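Local coordinates for protein salicylaldehyde dehydrogenase NahF (Pseudomonas putida, PDB 4JZ6) that probably catalyses the NAD-dependent oxidation of salicylaldehyde to salicylate in naphthalene degradation, as a dimeric member of the aldehyde dehydrogenase family, at residues A[133-138]-A[151-156]; A[145-150]-A[490-495]; A[187-192]-A[218-223]; A[304-309]-A[392-397]; A[384-389]-A[403-408]. All blocks are in the same frame, centred on the assembly; numbering follows the deposited sequence.

Interaction 1: residues A[133-138]-A[151-156]. With EDO (1,2-ethanediol), chain H.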
# COMPACT_ATOMS: atom_id res chain seq x y z
N THR A 133 -16.07 14.41 -9.34
CA THR A 133 -15.99 15.62 -8.54
C THR A 133 -15.71 15.32 -7.06
O THR A 133 -15.61 16.24 -6.25
CB THR A 133 -17.29 16.43 -8.64
OG1 THR A 133 -18.38 15.66 -8.11
CG2 THR A 133 -17.58 16.77 -10.08
N GLN A 134 -15.58 14.04 -6.73
CA GLN A 134 -15.47 13.61 -5.34
C GLN A 134 -14.05 13.22 -4.96
O GLN A 134 -13.79 12.83 -3.82
CB GLN A 134 -16.42 12.45 -5.08
CG GLN A 134 -17.88 12.82 -5.23
CD GLN A 134 -18.26 13.96 -4.33
OE1 GLN A 134 -18.24 13.83 -3.10
NE2 GLN A 134 -18.59 15.10 -4.92
N ILE A 135 -13.12 13.31 -5.91
CA ILE A 135 -11.72 13.07 -5.60
C ILE A 135 -11.16 14.32 -4.95
O ILE A 135 -10.61 15.20 -5.62
CB ILE A 135 -10.93 12.71 -6.87
CG1 ILE A 135 -11.53 11.46 -7.53
CG2 ILE A 135 -9.45 12.46 -6.55
CD1 ILE A 135 -11.06 11.21 -8.95
N GLN A 136 -11.29 14.41 -3.64
CA GLN A 136 -10.98 15.65 -2.94
C GLN A 136 -9.87 15.52 -1.91
O GLN A 136 -9.58 14.44 -1.40
CB GLN A 136 -12.25 16.21 -2.29
CG GLN A 136 -13.29 16.65 -3.30
CD GLN A 136 -14.56 17.13 -2.65
OE1 GLN A 136 -15.64 17.06 -3.24
NE2 GLN A 136 -14.45 17.62 -1.42
N GLY A 137 -9.24 16.66 -1.61
CA GLY A 137 -8.26 16.74 -0.55
C GLY A 137 -8.83 17.58 0.57
O GLY A 137 -10.04 17.77 0.66
N GLU A 138 -7.95 18.10 1.42
CA GLU A 138 -8.40 18.82 2.60
C GLU A 138 -7.69 20.15 2.77
O GLU A 138 -6.55 20.31 2.33
CB GLU A 138 -8.19 17.96 3.85
CG GLU A 138 -8.96 16.65 3.88
CD GLU A 138 -8.23 15.51 3.18
OE1 GLU A 138 -8.91 14.70 2.53
OE2 GLU A 138 -6.98 15.43 3.29
N THR A 151 -4.15 19.43 1.35
CA THR A 151 -3.78 18.24 0.60
C THR A 151 -4.46 18.25 -0.75
O THR A 151 -5.59 18.71 -0.88
CB THR A 151 -4.19 16.96 1.31
OG1 THR A 151 -5.61 16.98 1.53
CG2 THR A 151 -3.47 16.84 2.63
N LEU A 152 -3.76 17.74 -1.76
CA LEU A 152 -4.32 17.62 -3.09
C LEU A 152 -4.31 16.16 -3.50
O LEU A 152 -3.39 15.42 -3.16
CB LEU A 152 -3.51 18.44 -4.10
CG LEU A 152 -3.34 19.94 -3.87
CD1 LEU A 152 -2.58 20.58 -5.03
CD2 LEU A 152 -4.69 20.60 -3.70
N ARG A 153 -5.35 15.74 -4.22
CA ARG A 153 -5.34 14.43 -4.85
C ARG A 153 -5.24 14.57 -6.36
O ARG A 153 -6.17 15.05 -7.01
CB ARG A 153 -6.56 13.60 -4.43
CG ARG A 153 -6.49 13.17 -2.97
CD ARG A 153 -7.44 12.03 -2.69
NE ARG A 153 -7.25 11.51 -1.34
CZ ARG A 153 -6.33 10.61 -1.01
NH1 ARG A 153 -5.50 10.13 -1.93
NH2 ARG A 153 -6.24 10.20 0.25
N GLN A 154 -4.10 14.16 -6.89
CA GLN A 154 -3.77 14.37 -8.30
C GLN A 154 -3.59 13.03 -9.01
O GLN A 154 -3.52 11.99 -8.35
CB GLN A 154 -2.48 15.18 -8.41
CG GLN A 154 -2.56 16.56 -7.80
CD GLN A 154 -1.22 17.27 -7.87
OE1 GLN A 154 -0.24 16.83 -7.27
NE2 GLN A 154 -1.17 18.38 -8.62
N PRO A 155 -3.53 13.04 -10.35
CA PRO A 155 -3.31 11.76 -11.05
C PRO A 155 -1.92 11.21 -10.79
O PRO A 155 -1.01 11.96 -10.43
CB PRO A 155 -3.45 12.15 -12.53
CG PRO A 155 -4.26 13.40 -12.52
CD PRO A 155 -3.86 14.13 -11.28
N VAL A 156 -1.75 9.90 -10.99
CA VAL A 156 -0.48 9.24 -10.74
C VAL A 156 0.37 9.13 -12.00
O VAL A 156 1.54 9.51 -12.02
CB VAL A 156 -0.71 7.82 -10.16
CG1 VAL A 156 0.60 7.06 -10.05
CG2 VAL A 156 -1.40 7.91 -8.80
C1 EDO H . 1.26 14.79 -11.05
O1 EDO H . -0.15 15.00 -11.11
C2 EDO H . 1.86 15.57 -9.89
O2 EDO H . 1.46 15.00 -8.63

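Interaction 2: residues A[145-150]-A[490-495]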
# COMPACT_ATOMS: atom_id res chain seq x y z
N ALA A 145 1.43 31.36 10.69
CA ALA A 145 0.59 32.49 10.32
C ALA A 145 0.62 32.75 8.82
O ALA A 145 1.62 32.45 8.15
CB ALA A 145 0.99 33.74 11.08
N GLU A 146 -0.47 33.31 8.30
CA GLU A 146 -0.58 33.70 6.89
C GLU A 146 -0.23 32.56 5.95
O GLU A 146 0.40 32.78 4.91
CB GLU A 146 0.30 34.92 6.61
CG GLU A 146 -0.05 36.13 7.45
CD GLU A 146 0.82 37.33 7.13
OE1 GLU A 146 1.55 37.28 6.12
OE2 GLU A 146 0.76 38.32 7.89
N THR A 147 -0.63 31.35 6.32
CA THR A 147 -0.26 30.16 5.56
C THR A 147 -1.47 29.28 5.27
O THR A 147 -2.27 29.00 6.16
CB THR A 147 0.77 29.32 6.32
OG1 THR A 147 1.92 30.12 6.64
CG2 THR A 147 1.21 28.13 5.49
N LEU A 148 -1.59 28.83 4.03
CA LEU A 148 -2.57 27.81 3.72
C LEU A 148 -1.90 26.46 3.71
O LEU A 148 -0.90 26.27 3.02
CB LEU A 148 -3.20 28.07 2.36
CG LEU A 148 -4.68 28.42 2.37
CD1 LEU A 148 -4.96 29.23 3.61
CD2 LEU A 148 -5.03 29.20 1.11
N SER A 149 -2.43 25.52 4.49
CA SER A 149 -1.97 24.14 4.41
C SER A 149 -3.11 23.29 3.87
O SER A 149 -4.25 23.41 4.32
CB SER A 149 -1.51 23.62 5.77
OG SER A 149 -1.05 22.29 5.66
N MET A 150 -2.80 22.43 2.91
CA MET A 150 -3.83 21.64 2.26
C MET A 150 -3.27 20.37 1.67
O MET A 150 -2.05 20.23 1.51
CB MET A 150 -4.48 22.46 1.14
CG MET A 150 -3.56 22.70 -0.05
SD MET A 150 -4.19 23.91 -1.23
CE MET A 150 -3.98 25.44 -0.31
N THR A 490 1.70 23.79 0.85
CA THR A 490 1.57 24.99 1.67
C THR A 490 1.78 26.23 0.84
O THR A 490 2.55 26.22 -0.12
CB THR A 490 2.57 25.00 2.83
OG1 THR A 490 3.91 24.90 2.31
CG2 THR A 490 2.30 23.84 3.78
N ILE A 491 1.08 27.30 1.22
CA ILE A 491 1.29 28.60 0.60
C ILE A 491 1.67 29.58 1.71
O ILE A 491 0.84 29.91 2.56
CB ILE A 491 0.05 29.09 -0.16
CG1 ILE A 491 -0.44 28.02 -1.14
CG2 ILE A 491 0.35 30.38 -0.90
CD1 ILE A 491 -1.67 28.41 -1.89
N GLU A 492 2.91 30.04 1.69
CA GLU A 492 3.48 30.71 2.85
C GLU A 492 3.81 32.16 2.54
O GLU A 492 3.97 32.53 1.37
CB GLU A 492 4.72 29.96 3.31
CG GLU A 492 4.46 28.47 3.55
CD GLU A 492 5.73 27.68 3.81
OE1 GLU A 492 6.70 28.28 4.32
OE2 GLU A 492 5.76 26.47 3.50
N PRO A 493 3.87 33.01 3.58
CA PRO A 493 4.23 34.41 3.39
C PRO A 493 5.67 34.55 2.93
O PRO A 493 6.46 33.63 3.15
CB PRO A 493 4.05 35.02 4.78
CG PRO A 493 4.18 33.88 5.72
CD PRO A 493 3.59 32.71 5.00
N PHE A 494 6.01 35.66 2.29
CA PHE A 494 7.38 35.87 1.87
C PHE A 494 8.28 36.00 3.10
O PHE A 494 9.31 35.34 3.20
CB PHE A 494 7.49 37.11 0.97
CG PHE A 494 6.61 37.05 -0.24
CD1 PHE A 494 6.74 36.03 -1.17
CD2 PHE A 494 5.65 38.03 -0.47
CE1 PHE A 494 5.93 35.98 -2.28
CE2 PHE A 494 4.84 37.98 -1.59
CZ PHE A 494 4.98 36.95 -2.49
N GLU A 495 7.87 36.84 4.04
CA GLU A 495 8.64 37.06 5.26
C GLU A 495 8.29 36.05 6.35
O GLU A 495 7.17 36.03 6.85
CB GLU A 495 8.41 38.49 5.77
CG GLU A 495 9.69 39.28 6.00
CD GLU A 495 10.50 38.77 7.18
OE1 GLU A 495 9.94 38.70 8.30
OE2 GLU A 495 11.69 38.44 7.00

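Interaction 3: residues A[187-192]-A[218-223]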
# COMPACT_ATOMS: atom_id res chain seq x y z
N VAL A 187 -2.21 0.55 -18.97
CA VAL A 187 -1.87 -0.62 -19.76
C VAL A 187 -2.65 -1.81 -19.18
O VAL A 187 -2.36 -2.27 -18.07
CB VAL A 187 -0.36 -0.90 -19.75
CG1 VAL A 187 -0.05 -2.17 -20.53
CG2 VAL A 187 0.40 0.28 -20.32
N PHE A 188 -3.64 -2.26 -19.94
CA PHE A 188 -4.55 -3.33 -19.53
C PHE A 188 -4.05 -4.67 -20.05
O PHE A 188 -4.06 -4.91 -21.26
CB PHE A 188 -5.95 -3.00 -20.07
CG PHE A 188 -6.96 -4.13 -19.95
CD1 PHE A 188 -6.88 -5.08 -18.94
CD2 PHE A 188 -8.00 -4.22 -20.87
CE1 PHE A 188 -7.81 -6.10 -18.86
CE2 PHE A 188 -8.94 -5.24 -20.79
CZ PHE A 188 -8.85 -6.17 -19.78
N LYS A 189 -3.61 -5.53 -19.14
CA LYS A 189 -3.19 -6.88 -19.51
C LYS A 189 -4.32 -7.86 -19.25
O LYS A 189 -4.69 -8.09 -18.10
CB LYS A 189 -1.96 -7.30 -18.71
CG LYS A 189 -1.55 -8.74 -18.92
CD LYS A 189 -1.00 -8.97 -20.32
CE LYS A 189 -0.60 -10.44 -20.53
NZ LYS A 189 -1.71 -11.41 -20.24
N GLY A 190 -4.87 -8.42 -20.33
CA GLY A 190 -6.01 -9.30 -20.24
C GLY A 190 -5.64 -10.75 -19.99
O GLY A 190 -4.47 -11.08 -19.80
N SER A 191 -6.65 -11.62 -19.99
CA SER A 191 -6.44 -13.03 -19.67
C SER A 191 -6.37 -13.91 -20.90
O SER A 191 -7.08 -13.69 -21.89
CB SER A 191 -7.55 -13.54 -18.76
OG SER A 191 -7.46 -14.95 -18.65
N GLU A 192 -5.53 -14.94 -20.83
CA GLU A 192 -5.36 -15.86 -21.94
C GLU A 192 -6.63 -16.67 -22.19
O GLU A 192 -6.84 -17.17 -23.30
CB GLU A 192 -4.18 -16.80 -21.68
CG GLU A 192 -4.37 -17.76 -20.53
CD GLU A 192 -3.64 -17.33 -19.27
OE1 GLU A 192 -3.56 -16.10 -19.01
OE2 GLU A 192 -3.15 -18.22 -18.55
N LEU A 218 -3.43 -5.41 -23.87
CA LEU A 218 -2.48 -6.45 -24.21
C LEU A 218 -2.98 -7.80 -23.75
O LEU A 218 -3.58 -7.93 -22.67
CB LEU A 218 -1.13 -6.18 -23.54
CG LEU A 218 -0.36 -4.92 -23.92
CD1 LEU A 218 0.74 -4.71 -22.91
CD2 LEU A 218 0.22 -5.07 -25.31
N ASN A 219 -2.75 -8.82 -24.57
CA ASN A 219 -3.02 -10.19 -24.18
C ASN A 219 -1.94 -11.09 -24.77
O ASN A 219 -1.28 -10.72 -25.75
CB ASN A 219 -4.40 -10.63 -24.64
CG ASN A 219 -5.07 -11.57 -23.66
OD1 ASN A 219 -4.39 -12.31 -22.94
ND2 ASN A 219 -6.40 -11.53 -23.61
N SER A 220 -1.74 -12.26 -24.17
CA SER A 220 -0.70 -13.16 -24.64
C SER A 220 -0.95 -14.60 -24.20
O SER A 220 -1.77 -14.86 -23.33
CB SER A 220 0.67 -12.71 -24.13
OG SER A 220 0.71 -12.76 -22.71
N SER A 221 -0.22 -15.52 -24.81
CA SER A 221 -0.19 -16.89 -24.33
C SER A 221 0.46 -16.87 -22.95
O SER A 221 1.31 -16.02 -22.67
CB SER A 221 0.61 -17.77 -25.29
OG SER A 221 1.83 -17.15 -25.66
N PRO A 222 0.05 -17.80 -22.07
CA PRO A 222 0.53 -17.80 -20.69
C PRO A 222 2.05 -17.97 -20.57
O PRO A 222 2.61 -17.60 -19.54
CB PRO A 222 -0.20 -18.99 -20.06
CG PRO A 222 -0.56 -19.87 -21.20
CD PRO A 222 -0.85 -18.94 -22.34
N ASP A 223 2.69 -18.52 -21.59
CA ASP A 223 4.14 -18.71 -21.57
C ASP A 223 4.87 -17.37 -21.64
O ASP A 223 6.06 -17.28 -21.34
CB ASP A 223 4.60 -19.63 -22.71
CG ASP A 223 4.59 -18.94 -24.06
OD1 ASP A 223 3.50 -18.74 -24.62
OD2 ASP A 223 5.68 -18.61 -24.58

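Interaction 4: residues A[304-309]-A[392-397]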
# COMPACT_ATOMS: atom_id res chain seq x y z
N THR A 304 -17.97 -19.41 -1.76
CA THR A 304 -18.01 -20.03 -0.45
C THR A 304 -17.22 -21.33 -0.47
O THR A 304 -17.68 -22.33 -1.02
CB THR A 304 -19.45 -20.32 -0.04
OG1 THR A 304 -20.25 -19.16 -0.28
CG2 THR A 304 -19.51 -20.69 1.43
N GLU A 305 -16.02 -21.32 0.11
CA GLU A 305 -15.16 -22.50 0.09
C GLU A 305 -15.23 -23.29 1.39
O GLU A 305 -14.81 -24.45 1.45
CB GLU A 305 -13.71 -22.11 -0.22
CG GLU A 305 -13.54 -21.42 -1.56
CD GLU A 305 -12.44 -22.04 -2.40
OE1 GLU A 305 -11.78 -22.99 -1.92
OE2 GLU A 305 -12.24 -21.59 -3.55
N ARG A 306 -15.75 -22.67 2.44
CA ARG A 306 -15.94 -23.34 3.72
C ARG A 306 -17.36 -23.12 4.23
O ARG A 306 -17.92 -22.03 4.07
CB ARG A 306 -14.97 -22.81 4.77
CG ARG A 306 -13.55 -23.31 4.68
CD ARG A 306 -12.65 -22.35 5.43
NE ARG A 306 -11.42 -22.98 5.91
CZ ARG A 306 -10.70 -22.51 6.93
NH1 ARG A 306 -11.09 -21.41 7.57
NH2 ARG A 306 -9.60 -23.14 7.31
N LEU A 307 -17.91 -24.14 4.86
CA LEU A 307 -19.13 -24.00 5.63
C LEU A 307 -18.79 -24.40 7.06
O LEU A 307 -18.79 -25.59 7.39
CB LEU A 307 -20.23 -24.93 5.09
CG LEU A 307 -20.94 -24.65 3.76
CD1 LEU A 307 -21.53 -23.25 3.75
CD2 LEU A 307 -20.03 -24.85 2.55
N VAL A 308 -18.48 -23.42 7.92
CA VAL A 308 -18.23 -23.75 9.33
C VAL A 308 -19.55 -23.75 10.12
O VAL A 308 -20.19 -22.72 10.32
CB VAL A 308 -17.07 -22.91 9.99
CG1 VAL A 308 -15.89 -22.79 9.05
CG2 VAL A 308 -17.52 -21.55 10.40
N VAL A 309 -19.97 -24.95 10.51
CA VAL A 309 -21.29 -25.13 11.11
C VAL A 309 -21.21 -25.70 12.52
O VAL A 309 -20.35 -26.54 12.81
CB VAL A 309 -22.18 -26.03 10.24
CG1 VAL A 309 -22.39 -25.42 8.87
CG2 VAL A 309 -21.56 -27.39 10.08
N ILE A 392 -7.31 -29.46 1.70
CA ILE A 392 -8.51 -28.75 1.27
C ILE A 392 -9.15 -27.91 2.38
O ILE A 392 -10.00 -27.05 2.12
CB ILE A 392 -9.56 -29.72 0.65
CG1 ILE A 392 -10.48 -28.96 -0.32
CG2 ILE A 392 -10.35 -30.43 1.72
CD1 ILE A 392 -11.35 -29.86 -1.16
N TYR A 393 -8.72 -28.14 3.62
CA TYR A 393 -9.15 -27.33 4.76
C TYR A 393 -8.92 -25.83 4.54
O TYR A 393 -9.77 -25.01 4.89
CB TYR A 393 -8.41 -27.80 6.02
CG TYR A 393 -8.75 -27.09 7.31
CD1 TYR A 393 -7.92 -26.10 7.82
CD2 TYR A 393 -9.87 -27.46 8.05
CE1 TYR A 393 -8.21 -25.47 9.02
CE2 TYR A 393 -10.16 -26.84 9.26
CZ TYR A 393 -9.34 -25.84 9.73
OH TYR A 393 -9.64 -25.22 10.93
N ASP A 394 -7.79 -25.46 3.95
CA ASP A 394 -7.53 -24.04 3.75
C ASP A 394 -7.00 -23.70 2.35
O ASP A 394 -6.92 -22.53 1.98
CB ASP A 394 -6.58 -23.51 4.82
CG ASP A 394 -6.59 -21.99 4.91
OD1 ASP A 394 -7.67 -21.39 4.68
OD2 ASP A 394 -5.53 -21.39 5.20
N GLU A 395 -6.63 -24.71 1.58
CA GLU A 395 -6.19 -24.47 0.21
C GLU A 395 -7.37 -24.10 -0.69
O GLU A 395 -8.40 -24.78 -0.70
CB GLU A 395 -5.47 -25.69 -0.36
CG GLU A 395 -4.02 -25.45 -0.70
CD GLU A 395 -3.19 -26.72 -0.66
OE1 GLU A 395 -2.92 -27.28 -1.75
OE2 GLU A 395 -2.82 -27.16 0.45
N GLU A 396 -7.23 -23.01 -1.43
CA GLU A 396 -8.29 -22.57 -2.34
C GLU A 396 -8.49 -23.58 -3.46
O GLU A 396 -7.52 -24.07 -4.05
CB GLU A 396 -7.96 -21.19 -2.93
CG GLU A 396 -9.09 -20.57 -3.71
CD GLU A 396 -8.78 -19.16 -4.19
OE1 GLU A 396 -9.71 -18.34 -4.27
OE2 GLU A 396 -7.59 -18.89 -4.50
N THR A 397 -9.74 -23.90 -3.75
CA THR A 397 -10.07 -24.84 -4.81
C THR A 397 -11.05 -24.20 -5.79
O THR A 397 -12.23 -24.05 -5.49
CB THR A 397 -10.71 -26.12 -4.23
OG1 THR A 397 -12.02 -25.82 -3.73
CG2 THR A 397 -9.86 -26.69 -3.10

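Interaction 5: residues A[384-389]-A[403-408]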
# COMPACT_ATOMS: atom_id res chain seq x y z
N ASP A 384 -17.81 -33.40 3.78
CA ASP A 384 -18.16 -33.18 5.18
C ASP A 384 -17.07 -33.74 6.10
O ASP A 384 -16.27 -34.58 5.68
CB ASP A 384 -19.49 -33.85 5.51
CG ASP A 384 -20.09 -33.36 6.82
OD1 ASP A 384 -19.42 -32.60 7.55
OD2 ASP A 384 -21.24 -33.76 7.13
N HIS A 385 -17.05 -33.27 7.35
CA HIS A 385 -16.04 -33.68 8.33
C HIS A 385 -14.63 -33.43 7.83
O HIS A 385 -13.76 -34.30 7.92
CB HIS A 385 -16.21 -35.15 8.71
CG HIS A 385 -17.60 -35.52 9.10
ND1 HIS A 385 -18.14 -35.19 10.32
CD2 HIS A 385 -18.56 -36.21 8.44
CE1 HIS A 385 -19.38 -35.64 10.40
NE2 HIS A 385 -19.66 -36.27 9.26
N VAL A 386 -14.42 -32.24 7.29
CA VAL A 386 -13.09 -31.81 6.88
C VAL A 386 -12.35 -31.27 8.11
O VAL A 386 -12.92 -30.55 8.93
CB VAL A 386 -13.17 -30.76 5.76
CG1 VAL A 386 -11.83 -30.09 5.53
CG2 VAL A 386 -13.68 -31.42 4.49
N LYS A 387 -11.08 -31.64 8.23
CA LYS A 387 -10.29 -31.31 9.41
C LYS A 387 -9.00 -30.59 9.03
O LYS A 387 -8.58 -30.61 7.87
CB LYS A 387 -10.00 -32.58 10.21
CG LYS A 387 -11.23 -33.28 10.79
CD LYS A 387 -11.82 -32.49 11.96
CE LYS A 387 -12.63 -33.37 12.92
NZ LYS A 387 -14.03 -33.62 12.47
N SER A 388 -8.35 -29.98 10.01
CA SER A 388 -7.23 -29.08 9.77
C SER A 388 -5.97 -29.73 9.18
O SER A 388 -5.06 -29.03 8.75
CB SER A 388 -6.87 -28.32 11.06
OG SER A 388 -6.86 -29.19 12.18
N ASP A 389 -5.94 -31.06 9.14
CA ASP A 389 -4.78 -31.76 8.58
C ASP A 389 -4.92 -32.01 7.08
O ASP A 389 -3.97 -32.43 6.43
CB ASP A 389 -4.53 -33.08 9.33
CG ASP A 389 -5.61 -34.11 9.07
OD1 ASP A 389 -6.77 -33.72 8.82
OD2 ASP A 389 -5.29 -35.32 9.11
N VAL A 403 -16.34 -27.35 1.22
CA VAL A 403 -16.11 -28.19 2.40
C VAL A 403 -16.87 -27.74 3.65
O VAL A 403 -17.07 -26.55 3.89
CB VAL A 403 -14.61 -28.31 2.74
CG1 VAL A 403 -13.83 -28.84 1.55
CG2 VAL A 403 -14.04 -26.98 3.20
N VAL A 404 -17.28 -28.73 4.45
CA VAL A 404 -17.95 -28.47 5.71
C VAL A 404 -17.01 -28.75 6.88
O VAL A 404 -16.50 -29.86 7.03
CB VAL A 404 -19.21 -29.35 5.89
CG1 VAL A 404 -20.03 -28.87 7.06
CG2 VAL A 404 -20.04 -29.33 4.62
N ILE A 405 -16.76 -27.73 7.70
CA ILE A 405 -16.02 -27.92 8.94
C ILE A 405 -16.97 -27.73 10.11
O ILE A 405 -17.58 -26.68 10.26
CB ILE A 405 -14.86 -26.93 9.07
CG1 ILE A 405 -14.01 -26.94 7.80
CG2 ILE A 405 -14.03 -27.28 10.29
CD1 ILE A 405 -13.07 -25.76 7.69
N ARG A 406 -17.11 -28.77 10.92
CA ARG A 406 -17.99 -28.71 12.07
C ARG A 406 -17.25 -28.14 13.27
O ARG A 406 -16.03 -28.32 13.40
CB ARG A 406 -18.54 -30.10 12.39
CG ARG A 406 -19.50 -30.63 11.34
CD ARG A 406 -19.59 -32.14 11.37
NE ARG A 406 -20.52 -32.64 10.36
CZ ARG A 406 -21.71 -33.17 10.63
NH1 ARG A 406 -22.48 -33.59 9.64
NH2 ARG A 406 -22.12 -33.30 11.89
N CYS A 407 -17.97 -27.43 14.13
CA CYS A 407 -17.36 -26.81 15.30
C CYS A 407 -18.33 -26.77 16.46
O CYS A 407 -19.53 -26.96 16.29
CB CYS A 407 -16.91 -25.38 14.97
SG CYS A 407 -18.25 -24.20 14.70
N LYS A 408 -17.79 -26.52 17.65
CA LYS A 408 -18.60 -26.40 18.85
C LYS A 408 -18.43 -25.02 19.47
O LYS A 408 -17.40 -24.73 20.09
CB LYS A 408 -18.24 -27.49 19.86
CG LYS A 408 -18.85 -28.84 19.55
CD LYS A 408 -17.90 -29.99 19.88
CE LYS A 408 -18.50 -31.33 19.47
NZ LYS A 408 -17.58 -32.48 19.75
O HOH W 1 -15.37 -30.96 10.63

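Interaction 1: residues A[133-138]-A[151-156]
The hydroxyl OG1 of T151 is gripped twice by E138: the backbone N of E138 donates to it at 2.6 Å with an N-H...O angle of 144°, and OG1 in turn donates to E138 OE2 at 2.7 Å. That carboxylate oxygen is approached from above its plane, 65° out of it. The bend of E138 at chi2 (86°) folds the acid back over its own backbone N, so one residue both gives to and takes from this hydroxyl. The main chains add a bond from T151 N to E138 O of 2.7 Å. One residue earlier, G137 CA makes a CA-H...O contact of 3.3 Å with T151 O. Further along, R153 runs extended from CG to NE; its CB meets I135 CG2 at 3.8 Å, the side chains crossing at about a right angle, and its CD passes Q136 O at 3.5 Å. The guanidinium goes on to T484 and to a salt bridge with D481. The contact ties the loop after helix 111-130 to strand 148-154 of this chain's antiparallel sheet, with strand 485-491 on the other flank, helix 479-482 touching I135 and R153, and the second subunit packing on E138 and T151.

Interaction 2: residues A[145-150]-A[490-495]
Two strand ends run antiparallel, their directions 155° apart, with L148 and I491 as a hydrogen-bonded pair and S149 and T490 as the following non-hydrogen-bonded pair. L148 N gives to I491 O at 3.0 Å, and I491 N returns the bond to L148 O at 2.9 Å. CA-H...O contacts flank this ring, the shorter being T490 CA to L148 O at 3.1 Å. On the face carrying L148 and I491, M150 CE reaches back to I491 CD1 at 4.1 Å, its thioether chain bent at chi3 (72°). T147 and E492 lie side by side, CG2 to CG 3.8 Å apart. Beyond the ladder, P493 lays its CD against E146 O at 3.2 Å. T490 OG1, also bonded to H449 of the second subunit, meets the anti lone pair of E492 OE2 at 2.7 Å; Q456 of that subunit bonds OE2 as well. Backbone bonds thus carry the pairing within the chain, while T490 and I491 join a parallel ladder with the second subunit, consistent with a sheet that helps hold the dimer.

Interaction 3: residues A[187-192]-A[218-223]
The amide of N219 lies against the loop that follows strand 186-189, with S191 O at its edge, 7° out of the amide plane. ND2 donates to that oxygen at 2.8 Å, from 58° above the carbonyl plane of S191, and Y217 OH is a second partner of ND2; OD1 takes the backbone N of S220 on a lone pair at 2.9 Å. The S220 bond fixes the amide's rotation, and the ND2 bond ties the two loops together, at the C-terminal ends of parallel strands in the Rossmann-like nucleotide-binding domain of the aldehyde dehydrogenase fold. Strand 215-218 lies at the edge of its sheet, and K189 pairs with L218 in parallel. G190 N donates to L218 O at 2.7 Å with a nearly linear angle of 172°, and L218 N to F188 O. V187 CG1 touches L218 CD1 at 3.6 Å; helix 56-73 packs on both residues. E192 crosses P222 at about a right angle, OE2 lying 3.4 Å from P222 CB. K189 bends at chi2 and chi4, which brings CE to 3.4 Å from S220 OG and lets NZ donate to G190 O at 2.8 Å.

Interaction 4: residues A[304-309]-A[392-397]
Y393 meets R306 both through its backbone and through its ring. Its carbonyl O takes two donors from one guanidinium, R306 NE at 2.8 Å, nearly in line with the C=O bond, and R306 NH2 at 3.1 Å, from 51° above the carbonyl plane. R306 NH2 also sits over a face of the Y393 ring, offset toward its rim, the guanidinium steeply tilted to the ring; R306 CZ is 4.6 Å from the ring centroid and 16° off the normal, a cation-pi contact. D394 OD1 then lies over one face of the guanidinium, a long 3.7 Å from R306 NH2; its firmer partner is S420, while R306 also bridges to D419. E396 CG packs at 3.3 Å on E305 OE2, its own carboxylate being bound by G270. At T397, the backbone N donates to the syn lone pair of E305 OE1 at 2.9 Å. E305 and R306, both buried, thus hold the loop through its backbone, and K271, salt-bridged to E305 OE1, probably eases the repulsion between the carboxylates of E305 and E396; the E396 side chain is about 7 Å from bound salicylaldehyde.

Interaction 5: residues A[384-389]-A[403-408]
D384 and R406 form the tight part of this contact: the guanidinium grips the carboxylate side-on, NE to OD1 at 3.0 Å and NH1 to OD2 at 2.8 Å. Both bonds are close to straight, 171° and 162°, and the two planes lie only 25° apart, so the pair is held flat. H385 lies against the same guanidinium, its CE1 over one face at 3.2 Å from R406 NE, with the ring and guanidinium planes close to parallel. R406 NH1 has a second acid partner in D315, so two carboxylates share its charge and probably fix its position. An apolar corner is packed at van der Waals distance, V386 CG2 lying 3.7 Å from V403 CB. V386 N also donates to V404 O at 3.2 Å. The pairing is looser beyond this point: V386 O and R406 N are joined through a water, which gives to the carbonyl at 3.0 Å and accepts from the amide, and H385 is partly exposed. The contact continues the end of strand 381-384 alongside strand 401-407, which has strand 306-310 on its other side; helix 311-327 packs on D384, V404 and R406, and helix 410-418 on I405.

How the interactions relate
The five contacts fall into three regions. Interactions 1 and 2 share strand 148-154, touch each other with centres 20 Å apart, and both meet the second subunit, so the small antiparallel sheet they build belongs to the dimer interface. Interaction 3 stands alone in the six-stranded sheet, about 31 Å from interaction 1 and 30 Å from interaction 4 between centres. Interactions 4 and 5 lie 9 Å apart on neighbouring strands 306-310 and 401-407 of the seven-stranded sheet, and their segments alternate along the chain. Interaction 2 joins residues 340 positions apart and encloses interactions 3, 4 and 5, bringing the chain's end back to the strand that interaction 1 uses.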